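Local coordinates for BH0493 protein (Bacillus halodurans C-125, PDB 2QEE) that binds zinc and is probably a metal-dependent hydrolase of the amidohydrolase superfamily, at residues T49-V54 / D357-E362; W42-L47 / R96-C101; L53-M58 / G272-F277; A137-V142 / Y366-S371. All coordinates share one frame; numbering follows the deposited sequence.

Interaction 1 of 4, residues T49-V54 / D357-E362. With ZN (zinc ion), chain T.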
loop_
_atom_site.group_PDB
_atom_site.type_symbol
_atom_site.label_atom_id
_atom_site.label_comp_id
_atom_site.label_asym_id
_atom_site.label_seq_id
_atom_site.Cartn_x
_atom_site.Cartn_y
_atom_site.Cartn_z
ATOM N N THR C 49 -3.307 23.632 19.639
ATOM C CA THR C 49 -4.021 22.663 20.491
ATOM C C THR C 49 -5.029 21.800 19.703
ATOM O O THR C 49 -5.843 21.077 20.292
ATOM C CB THR C 49 -4.685 23.395 21.684
ATOM O OG1 THR C 49 -5.560 24.394 21.156
ATOM C CG2 THR C 49 -3.639 24.061 22.536
ATOM N N TYR C 50 -4.970 21.895 18.376
ATOM C CA TYR C 50 -5.590 20.961 17.411
ATOM C C TYR C 50 -5.327 19.543 17.942
ATOM O O TYR C 50 -4.217 19.283 18.444
ATOM C CB TYR C 50 -4.811 21.103 16.083
ATOM C CG TYR C 50 -5.366 20.389 14.846
ATOM C CD1 TYR C 50 -6.728 20.136 14.690
ATOM C CD2 TYR C 50 -4.504 20.053 13.786
ATOM C CE1 TYR C 50 -7.241 19.561 13.488
ATOM C CE2 TYR C 50 -5.006 19.475 12.577
ATOM C CZ TYR C 50 -6.360 19.252 12.427
ATOM O OH TYR C 50 -6.838 18.666 11.266
ATOM N N HIS C 51 -6.302 18.635 17.824
ATOM C CA HIS C 51 -6.161 17.323 18.452
ATOM C C HIS C 51 -5.046 16.494 17.817
ATOM O O HIS C 51 -4.475 15.611 18.472
ATOM C CB HIS C 51 -7.484 16.558 18.504
ATOM C CG HIS C 51 -8.038 16.137 17.168
ATOM N ND1 HIS C 51 -7.654 14.973 16.532
ATOM C CD2 HIS C 51 -8.965 16.710 16.367
ATOM C CE1 HIS C 51 -8.345 14.835 15.412
ATOM N NE2 HIS C 51 -9.145 15.874 15.289
ATOM N N TYR C 52 -4.741 16.747 16.538
ATOM C CA TYR C 52 -3.603 16.035 15.933
ATOM C C TYR C 52 -2.339 16.282 16.742
ATOM O O TYR C 52 -1.489 15.396 16.874
ATOM C CB TYR C 52 -3.329 16.479 14.480
ATOM C CG TYR C 52 -4.327 16.108 13.414
ATOM C CD1 TYR C 52 -5.689 16.047 13.661
ATOM C CD2 TYR C 52 -3.905 15.921 12.069
ATOM C CE1 TYR C 52 -6.598 15.749 12.631
ATOM C CE2 TYR C 52 -4.831 15.615 11.014
ATOM C CZ TYR C 52 -6.154 15.534 11.318
ATOM O OH TYR C 52 -7.036 15.241 10.327
ATOM N N LEU C 53 -2.180 17.509 17.230
ATOM C CA LEU C 53 -0.988 17.892 17.978
ATOM C C LEU C 53 -1.045 17.429 19.421
ATOM O O LEU C 53 -0.002 17.138 19.996
ATOM C CB LEU C 53 -0.708 19.393 17.893
ATOM C CG LEU C 53 -0.304 19.869 16.470
ATOM C CD1 LEU C 53 0.073 21.329 16.485
ATOM C CD2 LEU C 53 0.877 19.052 15.949
ATOM N N VAL C 54 -2.250 17.340 19.975
ATOM C CA VAL C 54 -2.397 16.668 21.294
ATOM C C VAL C 54 -1.879 15.208 21.276
ATOM O O VAL C 54 -1.013 14.827 22.100
ATOM C CB VAL C 54 -3.858 16.737 21.777
ATOM C CG1 VAL C 54 -4.022 15.991 23.113
ATOM C CG2 VAL C 54 -4.266 18.207 21.916
ATOM N N ASP C 357 -10.959 19.430 5.944
ATOM C CA ASP C 357 -11.453 19.036 7.259
ATOM C C ASP C 357 -10.957 20.033 8.353
ATOM O O ASP C 357 -10.712 19.632 9.486
ATOM C CB ASP C 357 -10.888 17.670 7.593
ATOM C CG ASP C 357 -11.895 16.788 8.025
ATOM O OD1 ASP C 357 -12.668 17.253 8.883
ATOM O OD2 ASP C 357 -11.949 15.689 7.454
ATOM N N ALA C 358 -10.733 21.300 7.983
ATOM C CA ALA C 358 -10.172 22.282 8.934
ATOM C C ALA C 358 -11.095 22.399 10.164
ATOM O O ALA C 358 -12.303 22.586 9.981
ATOM C CB ALA C 358 -10.017 23.673 8.285
ATOM N N ARG C 359 -10.509 22.283 11.347
ATOM C CA ARG C 359 -11.195 22.622 12.619
ATOM C C ARG C 359 -10.892 24.013 13.123
ATOM O O ARG C 359 -11.669 24.575 13.920
ATOM C CB ARG C 359 -10.820 21.611 13.701
ATOM C CG ARG C 359 -11.427 20.248 13.424
ATOM C CD ARG C 359 -11.138 19.295 14.574
ATOM N NE ARG C 359 -11.997 18.125 14.422
ATOM C CZ ARG C 359 -13.170 17.985 15.029
ATOM N NH1 ARG C 359 -13.603 18.933 15.863
ATOM N NH2 ARG C 359 -13.901 16.894 14.811
ATOM N N VAL C 360 -9.765 24.559 12.697
ATOM C CA VAL C 360 -9.308 25.880 13.125
ATOM C C VAL C 360 -9.146 26.671 11.838
ATOM O O VAL C 360 -8.515 26.187 10.876
ATOM C CB VAL C 360 -7.981 25.804 13.875
ATOM C CG1 VAL C 360 -7.467 27.216 14.215
ATOM C CG2 VAL C 360 -8.123 24.925 15.163
ATOM N N LEU C 361 -9.732 27.868 11.814
ATOM C CA LEU C 361 -9.803 28.678 10.594
ATOM C C LEU C 361 -8.496 28.740 9.806
ATOM O O LEU C 361 -8.502 28.443 8.614
ATOM C CB LEU C 361 -10.205 30.123 10.927
ATOM C CG LEU C 361 -10.311 31.105 9.748
ATOM C CD1 LEU C 361 -11.297 30.671 8.683
ATOM C CD2 LEU C 361 -10.695 32.461 10.377
ATOM N N GLU C 362 -7.388 29.073 10.470
ATOM C CA GLU C 362 -6.099 29.284 9.752
ATOM C C GLU C 362 -5.567 28.040 9.050
ATOM O O GLU C 362 -4.745 28.185 8.124
ATOM C CB GLU C 362 -4.999 29.788 10.663
ATOM C CG GLU C 362 -5.217 31.219 11.173
ATOM C CD GLU C 362 -6.264 31.332 12.294
ATOM O OE1 GLU C 362 -6.761 30.317 12.820
ATOM O OE2 GLU C 362 -6.556 32.484 12.664
HETATM ZN ZN ZN T . -14.394 16.061 9.353
HETATM O O HOH W 1 -9.304 18.183 11.315
HETATM O O HOH W 2 -10.953 16.051 12.747
HETATM O O HOH W 3 -14.275 14.337 9.854
#

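Interaction 2 of 4, residues W42-L47 / R96-C101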
loop_
_atom_site.group_PDB
_atom_site.type_symbol
_atom_site.label_atom_id
_atom_site.label_comp_id
_atom_site.label_asym_id
_atom_site.label_seq_id
_atom_site.Cartn_x
_atom_site.Cartn_y
_atom_site.Cartn_z
ATOM N N TRP C 42 -10.298 29.881 15.919
ATOM C CA TRP C 42 -9.166 30.507 15.228
ATOM C C TRP C 42 -8.125 31.046 16.155
ATOM O O TRP C 42 -8.417 31.319 17.318
ATOM C CB TRP C 42 -9.578 31.612 14.271
ATOM C CG TRP C 42 -10.315 32.842 14.837
ATOM C CD1 TRP C 42 -11.638 32.931 15.155
ATOM C CD2 TRP C 42 -9.765 34.156 15.014
ATOM N NE1 TRP C 42 -11.951 34.241 15.574
ATOM C CE2 TRP C 42 -10.811 34.998 15.508
ATOM C CE3 TRP C 42 -8.488 34.704 14.835
ATOM C CZ2 TRP C 42 -10.613 36.364 15.774
ATOM C CZ3 TRP C 42 -8.269 36.071 15.153
ATOM C CH2 TRP C 42 -9.343 36.879 15.614
ATOM N N ASP C 43 -6.926 31.209 15.591
ATOM C CA ASP C 43 -5.687 31.728 16.192
ATOM C C ASP C 43 -4.633 30.703 16.481
ATOM O O ASP C 43 -4.915 29.499 16.442
ATOM C CB ASP C 43 -5.895 32.699 17.387
ATOM C CG ASP C 43 -6.146 32.003 18.720
ATOM O OD1 ASP C 43 -5.842 30.800 18.940
ATOM O OD2 ASP C 43 -6.680 32.715 19.607
ATOM N N ILE C 44 -3.436 31.174 16.798
ATOM C CA ILE C 44 -2.262 30.261 16.987
ATOM C C ILE C 44 -2.425 29.276 18.155
ATOM O O ILE C 44 -1.920 28.137 18.099
ATOM C CB ILE C 44 -0.953 31.053 17.077
ATOM C CG1 ILE C 44 0.300 30.172 17.136
ATOM C CG2 ILE C 44 -1.000 32.014 18.333
ATOM C CD1 ILE C 44 0.492 29.178 15.953
ATOM N N ASP C 45 -3.040 29.710 19.259
ATOM C CA ASP C 45 -3.315 28.789 20.350
ATOM C C ASP C 45 -4.263 27.670 19.954
ATOM O O ASP C 45 -4.068 26.525 20.379
ATOM C CB ASP C 45 -3.895 29.563 21.544
ATOM C CG ASP C 45 -2.841 30.394 22.268
ATOM O OD1 ASP C 45 -1.631 30.216 22.053
ATOM O OD2 ASP C 45 -3.230 31.231 23.095
ATOM N N GLU C 46 -5.253 27.966 19.115
ATOM C CA GLU C 46 -6.166 26.951 18.620
ATOM C C GLU C 46 -5.420 26.016 17.617
ATOM O O GLU C 46 -5.598 24.821 17.673
ATOM C CB GLU C 46 -7.318 27.620 17.936
ATOM C CG GLU C 46 -8.206 28.427 18.948
ATOM C CD GLU C 46 -9.059 27.549 19.853
ATOM O OE1 GLU C 46 -9.069 26.284 19.740
ATOM O OE2 GLU C 46 -9.771 28.152 20.686
ATOM N N LEU C 47 -4.612 26.604 16.736
ATOM C CA LEU C 47 -3.751 25.803 15.822
ATOM C C LEU C 47 -2.901 24.803 16.589
ATOM O O LEU C 47 -2.851 23.639 16.269
ATOM C CB LEU C 47 -2.823 26.677 14.979
ATOM C CG LEU C 47 -3.492 27.430 13.830
ATOM C CD1 LEU C 47 -2.489 28.415 13.164
ATOM C CD2 LEU C 47 -4.055 26.430 12.782
ATOM N N ARG C 96 4.525 20.954 10.663
ATOM C CA ARG C 96 4.820 21.735 9.469
ATOM C C ARG C 96 3.653 22.674 9.145
ATOM O O ARG C 96 3.860 23.892 8.804
ATOM C CB ARG C 96 5.048 20.805 8.292
ATOM C CG ARG C 96 5.260 21.449 6.924
ATOM C CD ARG C 96 4.857 20.347 5.865
ATOM N NE ARG C 96 5.002 20.919 4.535
ATOM C CZ ARG C 96 4.520 20.371 3.429
ATOM N NH1 ARG C 96 3.826 19.230 3.485
ATOM N NH2 ARG C 96 4.714 20.980 2.271
ATOM N N GLY C 97 2.447 22.132 9.178
ATOM C CA GLY C 97 1.264 22.935 8.870
ATOM C C GLY C 97 1.152 24.214 9.710
ATOM O O GLY C 97 0.847 25.273 9.165
ATOM N N VAL C 98 1.386 24.121 11.026
ATOM C CA VAL C 98 1.377 25.341 11.868
ATOM C C VAL C 98 2.329 26.386 11.303
ATOM O O VAL C 98 1.962 27.569 11.178
ATOM C CB VAL C 98 1.683 25.016 13.354
ATOM C CG1 VAL C 98 1.772 26.306 14.243
ATOM C CG2 VAL C 98 0.598 24.071 13.942
ATOM N N LEU C 99 3.523 25.973 10.880
ATOM C CA LEU C 99 4.493 26.924 10.344
ATOM C C LEU C 99 4.011 27.500 9.021
ATOM O O LEU C 99 4.190 28.715 8.796
ATOM C CB LEU C 99 5.844 26.223 10.145
ATOM C CG LEU C 99 6.361 25.519 11.424
ATOM C CD1 LEU C 99 7.740 24.932 11.140
ATOM C CD2 LEU C 99 6.476 26.594 12.522
ATOM N N THR C 100 3.448 26.655 8.125
ATOM C CA THR C 100 2.900 27.206 6.866
ATOM C C THR C 100 1.868 28.312 7.120
ATOM O O THR C 100 1.861 29.333 6.444
ATOM C CB THR C 100 2.346 26.050 6.010
ATOM O OG1 THR C 100 3.470 25.214 5.664
ATOM C CG2 THR C 100 1.618 26.575 4.711
ATOM N N CYS C 101 1.017 28.109 8.128
ATOM C CA CYS C 101 0.011 29.110 8.510
ATOM C C CYS C 101 0.665 30.411 8.955
ATOM O O CYS C 101 0.275 31.504 8.460
ATOM C CB CYS C 101 -0.848 28.576 9.643
ATOM S SG CYS C 101 -1.924 27.197 9.149
#

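Interaction 3 of 4, residues L53-M58 / G272-F277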
loop_
_atom_site.group_PDB
_atom_site.type_symbol
_atom_site.label_atom_id
_atom_site.label_comp_id
_atom_site.label_asym_id
_atom_site.label_seq_id
_atom_site.Cartn_x
_atom_site.Cartn_y
_atom_site.Cartn_z
ATOM N N LEU C 53 -2.180 17.509 17.230
ATOM C CA LEU C 53 -0.988 17.892 17.978
ATOM C C LEU C 53 -1.045 17.429 19.421
ATOM O O LEU C 53 -0.002 17.138 19.996
ATOM C CB LEU C 53 -0.708 19.393 17.893
ATOM C CG LEU C 53 -0.304 19.869 16.470
ATOM C CD1 LEU C 53 0.073 21.329 16.485
ATOM C CD2 LEU C 53 0.877 19.052 15.949
ATOM N N VAL C 54 -2.250 17.340 19.975
ATOM C CA VAL C 54 -2.397 16.668 21.294
ATOM C C VAL C 54 -1.879 15.208 21.276
ATOM O O VAL C 54 -1.013 14.827 22.100
ATOM C CB VAL C 54 -3.858 16.737 21.777
ATOM C CG1 VAL C 54 -4.022 15.991 23.113
ATOM C CG2 VAL C 54 -4.266 18.207 21.916
ATOM N N ALA C 55 -2.287 14.443 20.260
ATOM C CA ALA C 55 -1.765 13.076 20.106
ATOM C C ALA C 55 -0.232 13.125 20.047
ATOM O O ALA C 55 0.467 12.391 20.758
ATOM C CB ALA C 55 -2.340 12.445 18.831
ATOM N N GLU C 56 0.331 14.016 19.217
ATOM C CA GLU C 56 1.771 14.016 19.045
ATOM C C GLU C 56 2.525 14.424 20.323
ATOM O O GLU C 56 3.516 13.799 20.648
ATOM C CB GLU C 56 2.164 14.898 17.853
ATOM C CG GLU C 56 1.679 14.233 16.528
ATOM C CD GLU C 56 2.025 15.063 15.301
ATOM O OE1 GLU C 56 3.092 15.735 15.308
ATOM O OE2 GLU C 56 1.190 15.003 14.361
ATOM N N VAL C 57 2.007 15.418 21.055
ATOM C CA VAL C 57 2.770 15.904 22.244
ATOM C C VAL C 57 2.738 14.794 23.319
ATOM O O VAL C 57 3.724 14.569 24.057
ATOM C CB VAL C 57 2.231 17.264 22.795
ATOM C CG1 VAL C 57 0.846 17.132 23.535
ATOM C CG2 VAL C 57 3.282 17.926 23.642
ATOM N N MET C 58 1.626 14.064 23.335
ATOM C CA MET C 58 1.506 12.999 24.358
ATOM C C MET C 58 2.513 11.846 24.139
ATOM O O MET C 58 2.811 11.113 25.089
ATOM C CB MET C 58 0.053 12.513 24.513
ATOM C CG MET C 58 -0.972 13.534 25.080
ATOM S SD MET C 58 -0.459 14.494 26.585
ATOM C CE MET C 58 -0.066 13.130 27.493
ATOM N N GLY C 272 -9.721 12.224 24.242
ATOM C CA GLY C 272 -10.817 12.971 23.637
ATOM C C GLY C 272 -10.809 12.800 22.132
ATOM O O GLY C 272 -10.721 11.663 21.645
ATOM N N ASP C 273 -10.882 13.926 21.413
ATOM C CA ASP C 273 -10.862 13.941 19.949
ATOM C C ASP C 273 -9.601 13.320 19.334
ATOM O O ASP C 273 -9.651 12.872 18.196
ATOM C CB ASP C 273 -11.052 15.378 19.429
ATOM C CG ASP C 273 -12.472 15.908 19.646
ATOM O OD1 ASP C 273 -13.399 15.091 19.842
ATOM O OD2 ASP C 273 -12.672 17.144 19.590
ATOM N N ALA C 274 -8.491 13.289 20.089
ATOM C CA ALA C 274 -7.233 12.609 19.678
ATOM C C ALA C 274 -7.244 11.075 19.949
ATOM O O ALA C 274 -6.207 10.400 19.814
ATOM C CB ALA C 274 -6.025 13.258 20.412
ATOM N N GLY C 275 -8.369 10.528 20.419
ATOM C CA GLY C 275 -8.354 9.095 20.812
ATOM C C GLY C 275 -8.978 8.123 19.808
ATOM O O GLY C 275 -9.246 6.962 20.156
ATOM N N ASP C 276 -9.205 8.586 18.569
ATOM C CA ASP C 276 -9.895 7.743 17.570
ATOM C C ASP C 276 -8.872 7.028 16.690
ATOM O O ASP C 276 -7.803 7.591 16.416
ATOM C CB ASP C 276 -10.779 8.615 16.692
ATOM C CG ASP C 276 -11.979 9.220 17.456
ATOM O OD1 ASP C 276 -12.335 8.764 18.571
ATOM O OD2 ASP C 276 -12.616 10.110 16.869
ATOM N N PHE C 277 -9.198 5.803 16.279
ATOM C CA PHE C 277 -8.293 4.950 15.545
ATOM C C PHE C 277 -8.934 4.635 14.180
ATOM O O PHE C 277 -9.951 5.292 13.761
ATOM C CB PHE C 277 -7.988 3.713 16.446
ATOM C CG PHE C 277 -6.940 2.724 15.903
ATOM C CD1 PHE C 277 -5.754 3.122 15.274
ATOM C CD2 PHE C 277 -7.147 1.348 16.088
ATOM C CE1 PHE C 277 -4.788 2.151 14.842
ATOM C CE2 PHE C 277 -6.168 0.393 15.680
ATOM C CZ PHE C 277 -5.025 0.817 14.997
#

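Interaction 4 of 4, residues A137-V142 / Y366-S371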
loop_
_atom_site.group_PDB
_atom_site.type_symbol
_atom_site.label_atom_id
_atom_site.label_comp_id
_atom_site.label_asym_id
_atom_site.label_seq_id
_atom_site.Cartn_x
_atom_site.Cartn_y
_atom_site.Cartn_z
ATOM N N ALA C 137 -5.685 31.643 1.477
ATOM C CA ALA C 137 -5.842 30.248 1.059
ATOM C C ALA C 137 -6.563 30.156 -0.300
ATOM O O ALA C 137 -6.752 29.058 -0.824
ATOM C CB ALA C 137 -6.602 29.426 2.153
ATOM N N ASN C 138 -7.010 31.292 -0.876
ATOM C CA ASN C 138 -7.813 31.250 -2.109
ATOM C C ASN C 138 -8.965 30.251 -2.059
ATOM O O ASN C 138 -9.141 29.413 -2.964
ATOM C CB ASN C 138 -6.927 30.991 -3.353
ATOM C CG ASN C 138 -7.579 31.435 -4.629
ATOM O OD1 ASN C 138 -8.652 32.083 -4.636
ATOM N ND2 ASN C 138 -6.985 31.010 -5.764
ATOM N N VAL C 139 -9.786 30.343 -0.992
ATOM C CA VAL C 139 -10.963 29.501 -0.852
ATOM C C VAL C 139 -12.218 30.383 -0.988
ATOM O O VAL C 139 -12.392 31.352 -0.226
ATOM C CB VAL C 139 -10.991 28.780 0.507
ATOM C CG1 VAL C 139 -12.353 28.110 0.763
ATOM C CG2 VAL C 139 -9.845 27.742 0.572
ATOM N N SER C 140 -13.032 30.056 -1.972
ATOM C CA SER C 140 -14.229 30.844 -2.306
ATOM C C SER C 140 -15.441 30.323 -1.523
ATOM O O SER C 140 -16.419 31.085 -1.250
ATOM C CB SER C 140 -14.499 30.751 -3.795
ATOM O OG SER C 140 -14.850 29.440 -4.193
ATOM N N ASP C 141 -15.436 29.026 -1.187
ATOM C CA ASP C 141 -16.607 28.400 -0.608
ATOM C C ASP C 141 -16.168 27.364 0.420
ATOM O O ASP C 141 -15.333 26.505 0.107
ATOM C CB ASP C 141 -17.429 27.693 -1.682
ATOM C CG ASP C 141 -18.060 28.696 -2.656
ATOM O OD1 ASP C 141 -19.188 29.184 -2.398
ATOM O OD2 ASP C 141 -17.411 29.105 -3.632
ATOM N N VAL C 142 -16.799 27.394 1.597
ATOM C CA VAL C 142 -16.494 26.468 2.679
ATOM C C VAL C 142 -17.765 25.685 2.989
ATOM O O VAL C 142 -18.850 26.298 3.213
ATOM C CB VAL C 142 -16.019 27.270 3.951
ATOM C CG1 VAL C 142 -16.040 26.399 5.217
ATOM C CG2 VAL C 142 -14.605 27.826 3.728
ATOM N N TYR C 366 -2.620 26.096 5.381
ATOM C CA TYR C 366 -1.652 24.971 5.147
ATOM C C TYR C 366 -2.303 23.782 4.474
ATOM O O TYR C 366 -1.647 23.059 3.653
ATOM C CB TYR C 366 -0.929 24.547 6.408
ATOM C CG TYR C 366 -1.501 23.417 7.242
ATOM C CD1 TYR C 366 -1.375 22.078 6.827
ATOM C CD2 TYR C 366 -2.125 23.673 8.500
ATOM C CE1 TYR C 366 -1.760 21.022 7.624
ATOM C CE2 TYR C 366 -2.542 22.594 9.291
ATOM C CZ TYR C 366 -2.390 21.287 8.849
ATOM O OH TYR C 366 -2.783 20.214 9.633
ATOM N N LYS C 367 -3.562 23.499 4.787
ATOM C CA LYS C 367 -4.156 22.311 4.199
ATOM C C LYS C 367 -4.181 22.467 2.675
ATOM O O LYS C 367 -3.882 21.511 1.933
ATOM C CB LYS C 367 -5.573 22.052 4.750
ATOM C CG LYS C 367 -5.592 21.822 6.269
ATOM C CD LYS C 367 -5.583 20.393 6.628
ATOM C CE LYS C 367 -5.983 20.298 8.128
ATOM N NZ LYS C 367 -5.900 18.870 8.547
ATOM N N TRP C 368 -4.521 23.650 2.173
ATOM C CA TRP C 368 -4.580 23.876 0.717
ATOM C C TRP C 368 -3.188 24.084 0.110
ATOM O O TRP C 368 -2.916 23.601 -0.976
ATOM C CB TRP C 368 -5.607 25.001 0.384
ATOM C CG TRP C 368 -6.966 24.439 0.618
ATOM C CD1 TRP C 368 -7.819 24.746 1.654
ATOM C CD2 TRP C 368 -7.573 23.379 -0.106
ATOM N NE1 TRP C 368 -8.945 23.981 1.567
ATOM C CE2 TRP C 368 -8.802 23.100 0.515
ATOM C CE3 TRP C 368 -7.188 22.633 -1.233
ATOM C CZ2 TRP C 368 -9.670 22.127 0.047
ATOM C CZ3 TRP C 368 -8.045 21.689 -1.719
ATOM C CH2 TRP C 368 -9.280 21.418 -1.052
ATOM N N HIS C 369 -2.310 24.773 0.796
ATOM C CA HIS C 369 -0.944 24.959 0.280
ATOM C C HIS C 369 -0.261 23.578 0.103
ATOM O O HIS C 369 0.344 23.269 -0.952
ATOM C CB HIS C 369 -0.170 25.819 1.268
ATOM C CG HIS C 369 1.244 26.126 0.870
ATOM N ND1 HIS C 369 2.258 25.174 0.866
ATOM C CD2 HIS C 369 1.831 27.301 0.533
ATOM C CE1 HIS C 369 3.389 25.749 0.495
ATOM N NE2 HIS C 369 3.159 27.037 0.284
ATOM N N HIS C 370 -0.315 22.751 1.152
ATOM C CA HIS C 370 0.435 21.474 1.102
ATOM C C HIS C 370 -0.164 20.539 0.070
ATOM O O HIS C 370 0.571 19.771 -0.612
ATOM C CB HIS C 370 0.399 20.779 2.476
ATOM C CG HIS C 370 1.129 21.503 3.574
ATOM N ND1 HIS C 370 1.343 20.911 4.807
ATOM C CD2 HIS C 370 1.680 22.740 3.647
ATOM C CE1 HIS C 370 1.970 21.773 5.599
ATOM N NE2 HIS C 370 2.224 22.870 4.906
ATOM N N SER C 371 -1.505 20.531 -0.017
ATOM C CA SER C 371 -2.177 19.650 -0.981
ATOM C C SER C 371 -2.047 20.158 -2.392
ATOM O O SER C 371 -1.927 19.382 -3.292
ATOM C CB SER C 371 -3.645 19.514 -0.651
ATOM O OG SER C 371 -3.758 18.650 0.501
#

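Interaction 1 of 4, residues T49-V54 / D357-E362
The imidazole of His51 meets the CD methylene of Arg359 at its rim: Arg359 CD lies in the ring plane, 3.8 Å from His51 CD2. Across this edge the two side chains run at about a right angle, with ring and guanidinium planes 74° apart, so they do not stack. Their nitrogens, His51 NE2 and Arg359 NE, stay 3.7 Å apart and are joined by a water. Arg359 NE donates to it over 2.9 Å, and His51 NE2 bonds to the same water at 3.1 Å; the water sits in the plane of both groups. His51 reaches this place because its CG stands between the backbone N and the carbonyl carbon (chi1 67°). With an alanine in place of His51, the water would probably lose its bond on the helix side and a gap would open beside Arg359 CD. Next to this pair lies the zinc site: Asp357 OD1 binds the metal at 2.1 Å together with His28, His30 and a water, an HxH arrangement as in the amidohydrolase superfamily, to which the protein probably belongs. Tyr50 comes up to the same loop, its CE1 edge 4.1 Å from Arg359 CD. With CG anti to the backbone N (chi1 -172°), its hydroxyl extends to a second water, which donates to Asp357 O while Lys367 also bonds the phenol oxygen. A tyrosine suits this place because it combines a long apolar ring with a polar end. Tyr52 CD1 lies over one face of each ring, Tyr50 and His51, toward the rim.

Interaction 2 of 4, residues W42-L47 / R96-C101
This is a buried apolar contact between two helices, the short helix 44-48 and the longer helix 93-104. Both belong to the all-helical excursion between strands 24-26 and 139-143 of what is probably the amidohydrolase barrel. The backbones come nearest at Leu47 and Val98, whose CA atoms are 6.5 Å apart, close enough for the side chains to meet directly. Val98 uses both of its methyls. CG1, anti to the backbone N (chi1 176°), meets the CD1 tip of Ile44 at 3.6 Å, the two side chains crossing at about a right angle. Val98 CG2 lies over the backbone end of Leu47, 4.2 Å from Leu47 O and 4.4 Å from Leu47 CB. One turn further along helix 93-104, Cys101 offers a small side chain that leaves room for the branched end of Leu47. The small Gly97 lies beside Tyr366 of helix 363-388, and that tyrosine also covers Cys101. Ile44 is packed by Leu114 and Phe121 of helix 114-122, so a long aliphatic side chain suits the space between the two helices. On its far side helix 93-104 reaches another copy of the protein, with Leu99 on Trp391 of the second subunit. Helix 44-48 is started by Asp43, an N-cap residue whose OD1 accepts from Glu46 N at 2.9 Å and 158°. Leu47, within that capped turn, touches the neighbouring helix through CD1, 3.9 Å from Cys101 CB.

Interaction 3 of 4, residues L53-M58 / G272-F277
Ala274 and Ala55 face each other through their methyls, Ala274 CB standing 4.1 Å from Ala55 CB, and this small patch carries the apolar part of the contact. The same Ala274 CB lies 3.9 Å from the backbone nitrogen of Ala55 and 4.3 Å from Val54 CB, so one methyl is fitted against the helix surface between two successive residues. Alanine suits both places: the CA atoms of Ala55 and Ala274 are only 5.5 Å apart, a distance that longer side chains could hardly share. Val54 takes part with its branching carbon, and its side chain also packs on Phe68 and Trp69 of helix 65-70.

Backbone hydrogen bonds shape each partner separately. Helix 51-58 is held by Val57 N to Leu53 O, at 2.8 Å, and by Met58 N to Val54 O. On the other side Gly275 N donates to Gly272 O at 2.9 Å, closing a tight 3-10 turn that presents Ala274 at its bend; Gly272 has a positive phi of 59°, which favours glycine.

Polar and charged groups link both segments to another chain. Lys317 of the second subunit donates to the carbonyl oxygens of Ala274 and Asp276, while Arg316 of that subunit forms a salt bridge with Glu56. The arrangement is that of a loop, here the connection between the antiparallel strands 257-264 and 277-278, laid against a helix of the excursion inserted after strand 24-26.

Interaction 4 of 4, residues A137-V142 / Y366-S371
Ala137 and Trp368 mark the nearest approach of the two backbones, their CA atoms 6.5 Å apart. The segment 137-142 leaves helix 126-136 through a Schellman motif, in which Asn138 takes a positive phi of 48°, then enters strand 139-143 and turns a corner at Ser140. The segment 366-371 is helical throughout.

Val139 CG2 is the methyl that meets the indole, 3.8 Å from Trp368 CD1 and 4.0 Å from Trp368 NE1. It reaches the five-membered ring obliquely, and the two side chains cross at about a right angle. With its CG beside the backbone N (chi1 -72°), Trp368 carries the indole toward the strand. Its NE1 donates to Asp26, which is likely to hold the ring's rotation and satisfies a buried polar atom. A valine fits the strand position, since its short branched chain fills the distance to the ring. Ala137 stays small where the helix comes close, Ala137 O lying 4.4 Å from Trp368 CB.

The contact lies between helix 363-388 and the parallel strands 24-26 and 139-143: Val24 of strand 24-26 touches both Val139 and Trp368, while Leu134 of helix 126-136 packs on Val139 from the preceding helix.

How the interactions relate
Interactions 2, 3 and 4 are buried and rest on apolar side-chain contacts, with no bonds between their segments, whereas interaction 1, beside the zinc site, is partly buried and uses waters to join polar groups. Interactions 1 and 3 share helix 51-58: its first turn faces the metal loop, and a later one the loop 272-277. Helix 44-48 of interaction 2 precedes it directly, and Leu53 packs on Leu47 and Val98. Helix 363-388, one side of interaction 4, joins interaction 2 through Thr100 with His370 and also reaches interaction 1. Interactions 2 and 3 meet the second subunit, interaction 1 only by a weak bond from Tyr52 O; interaction 4 touches no other chain.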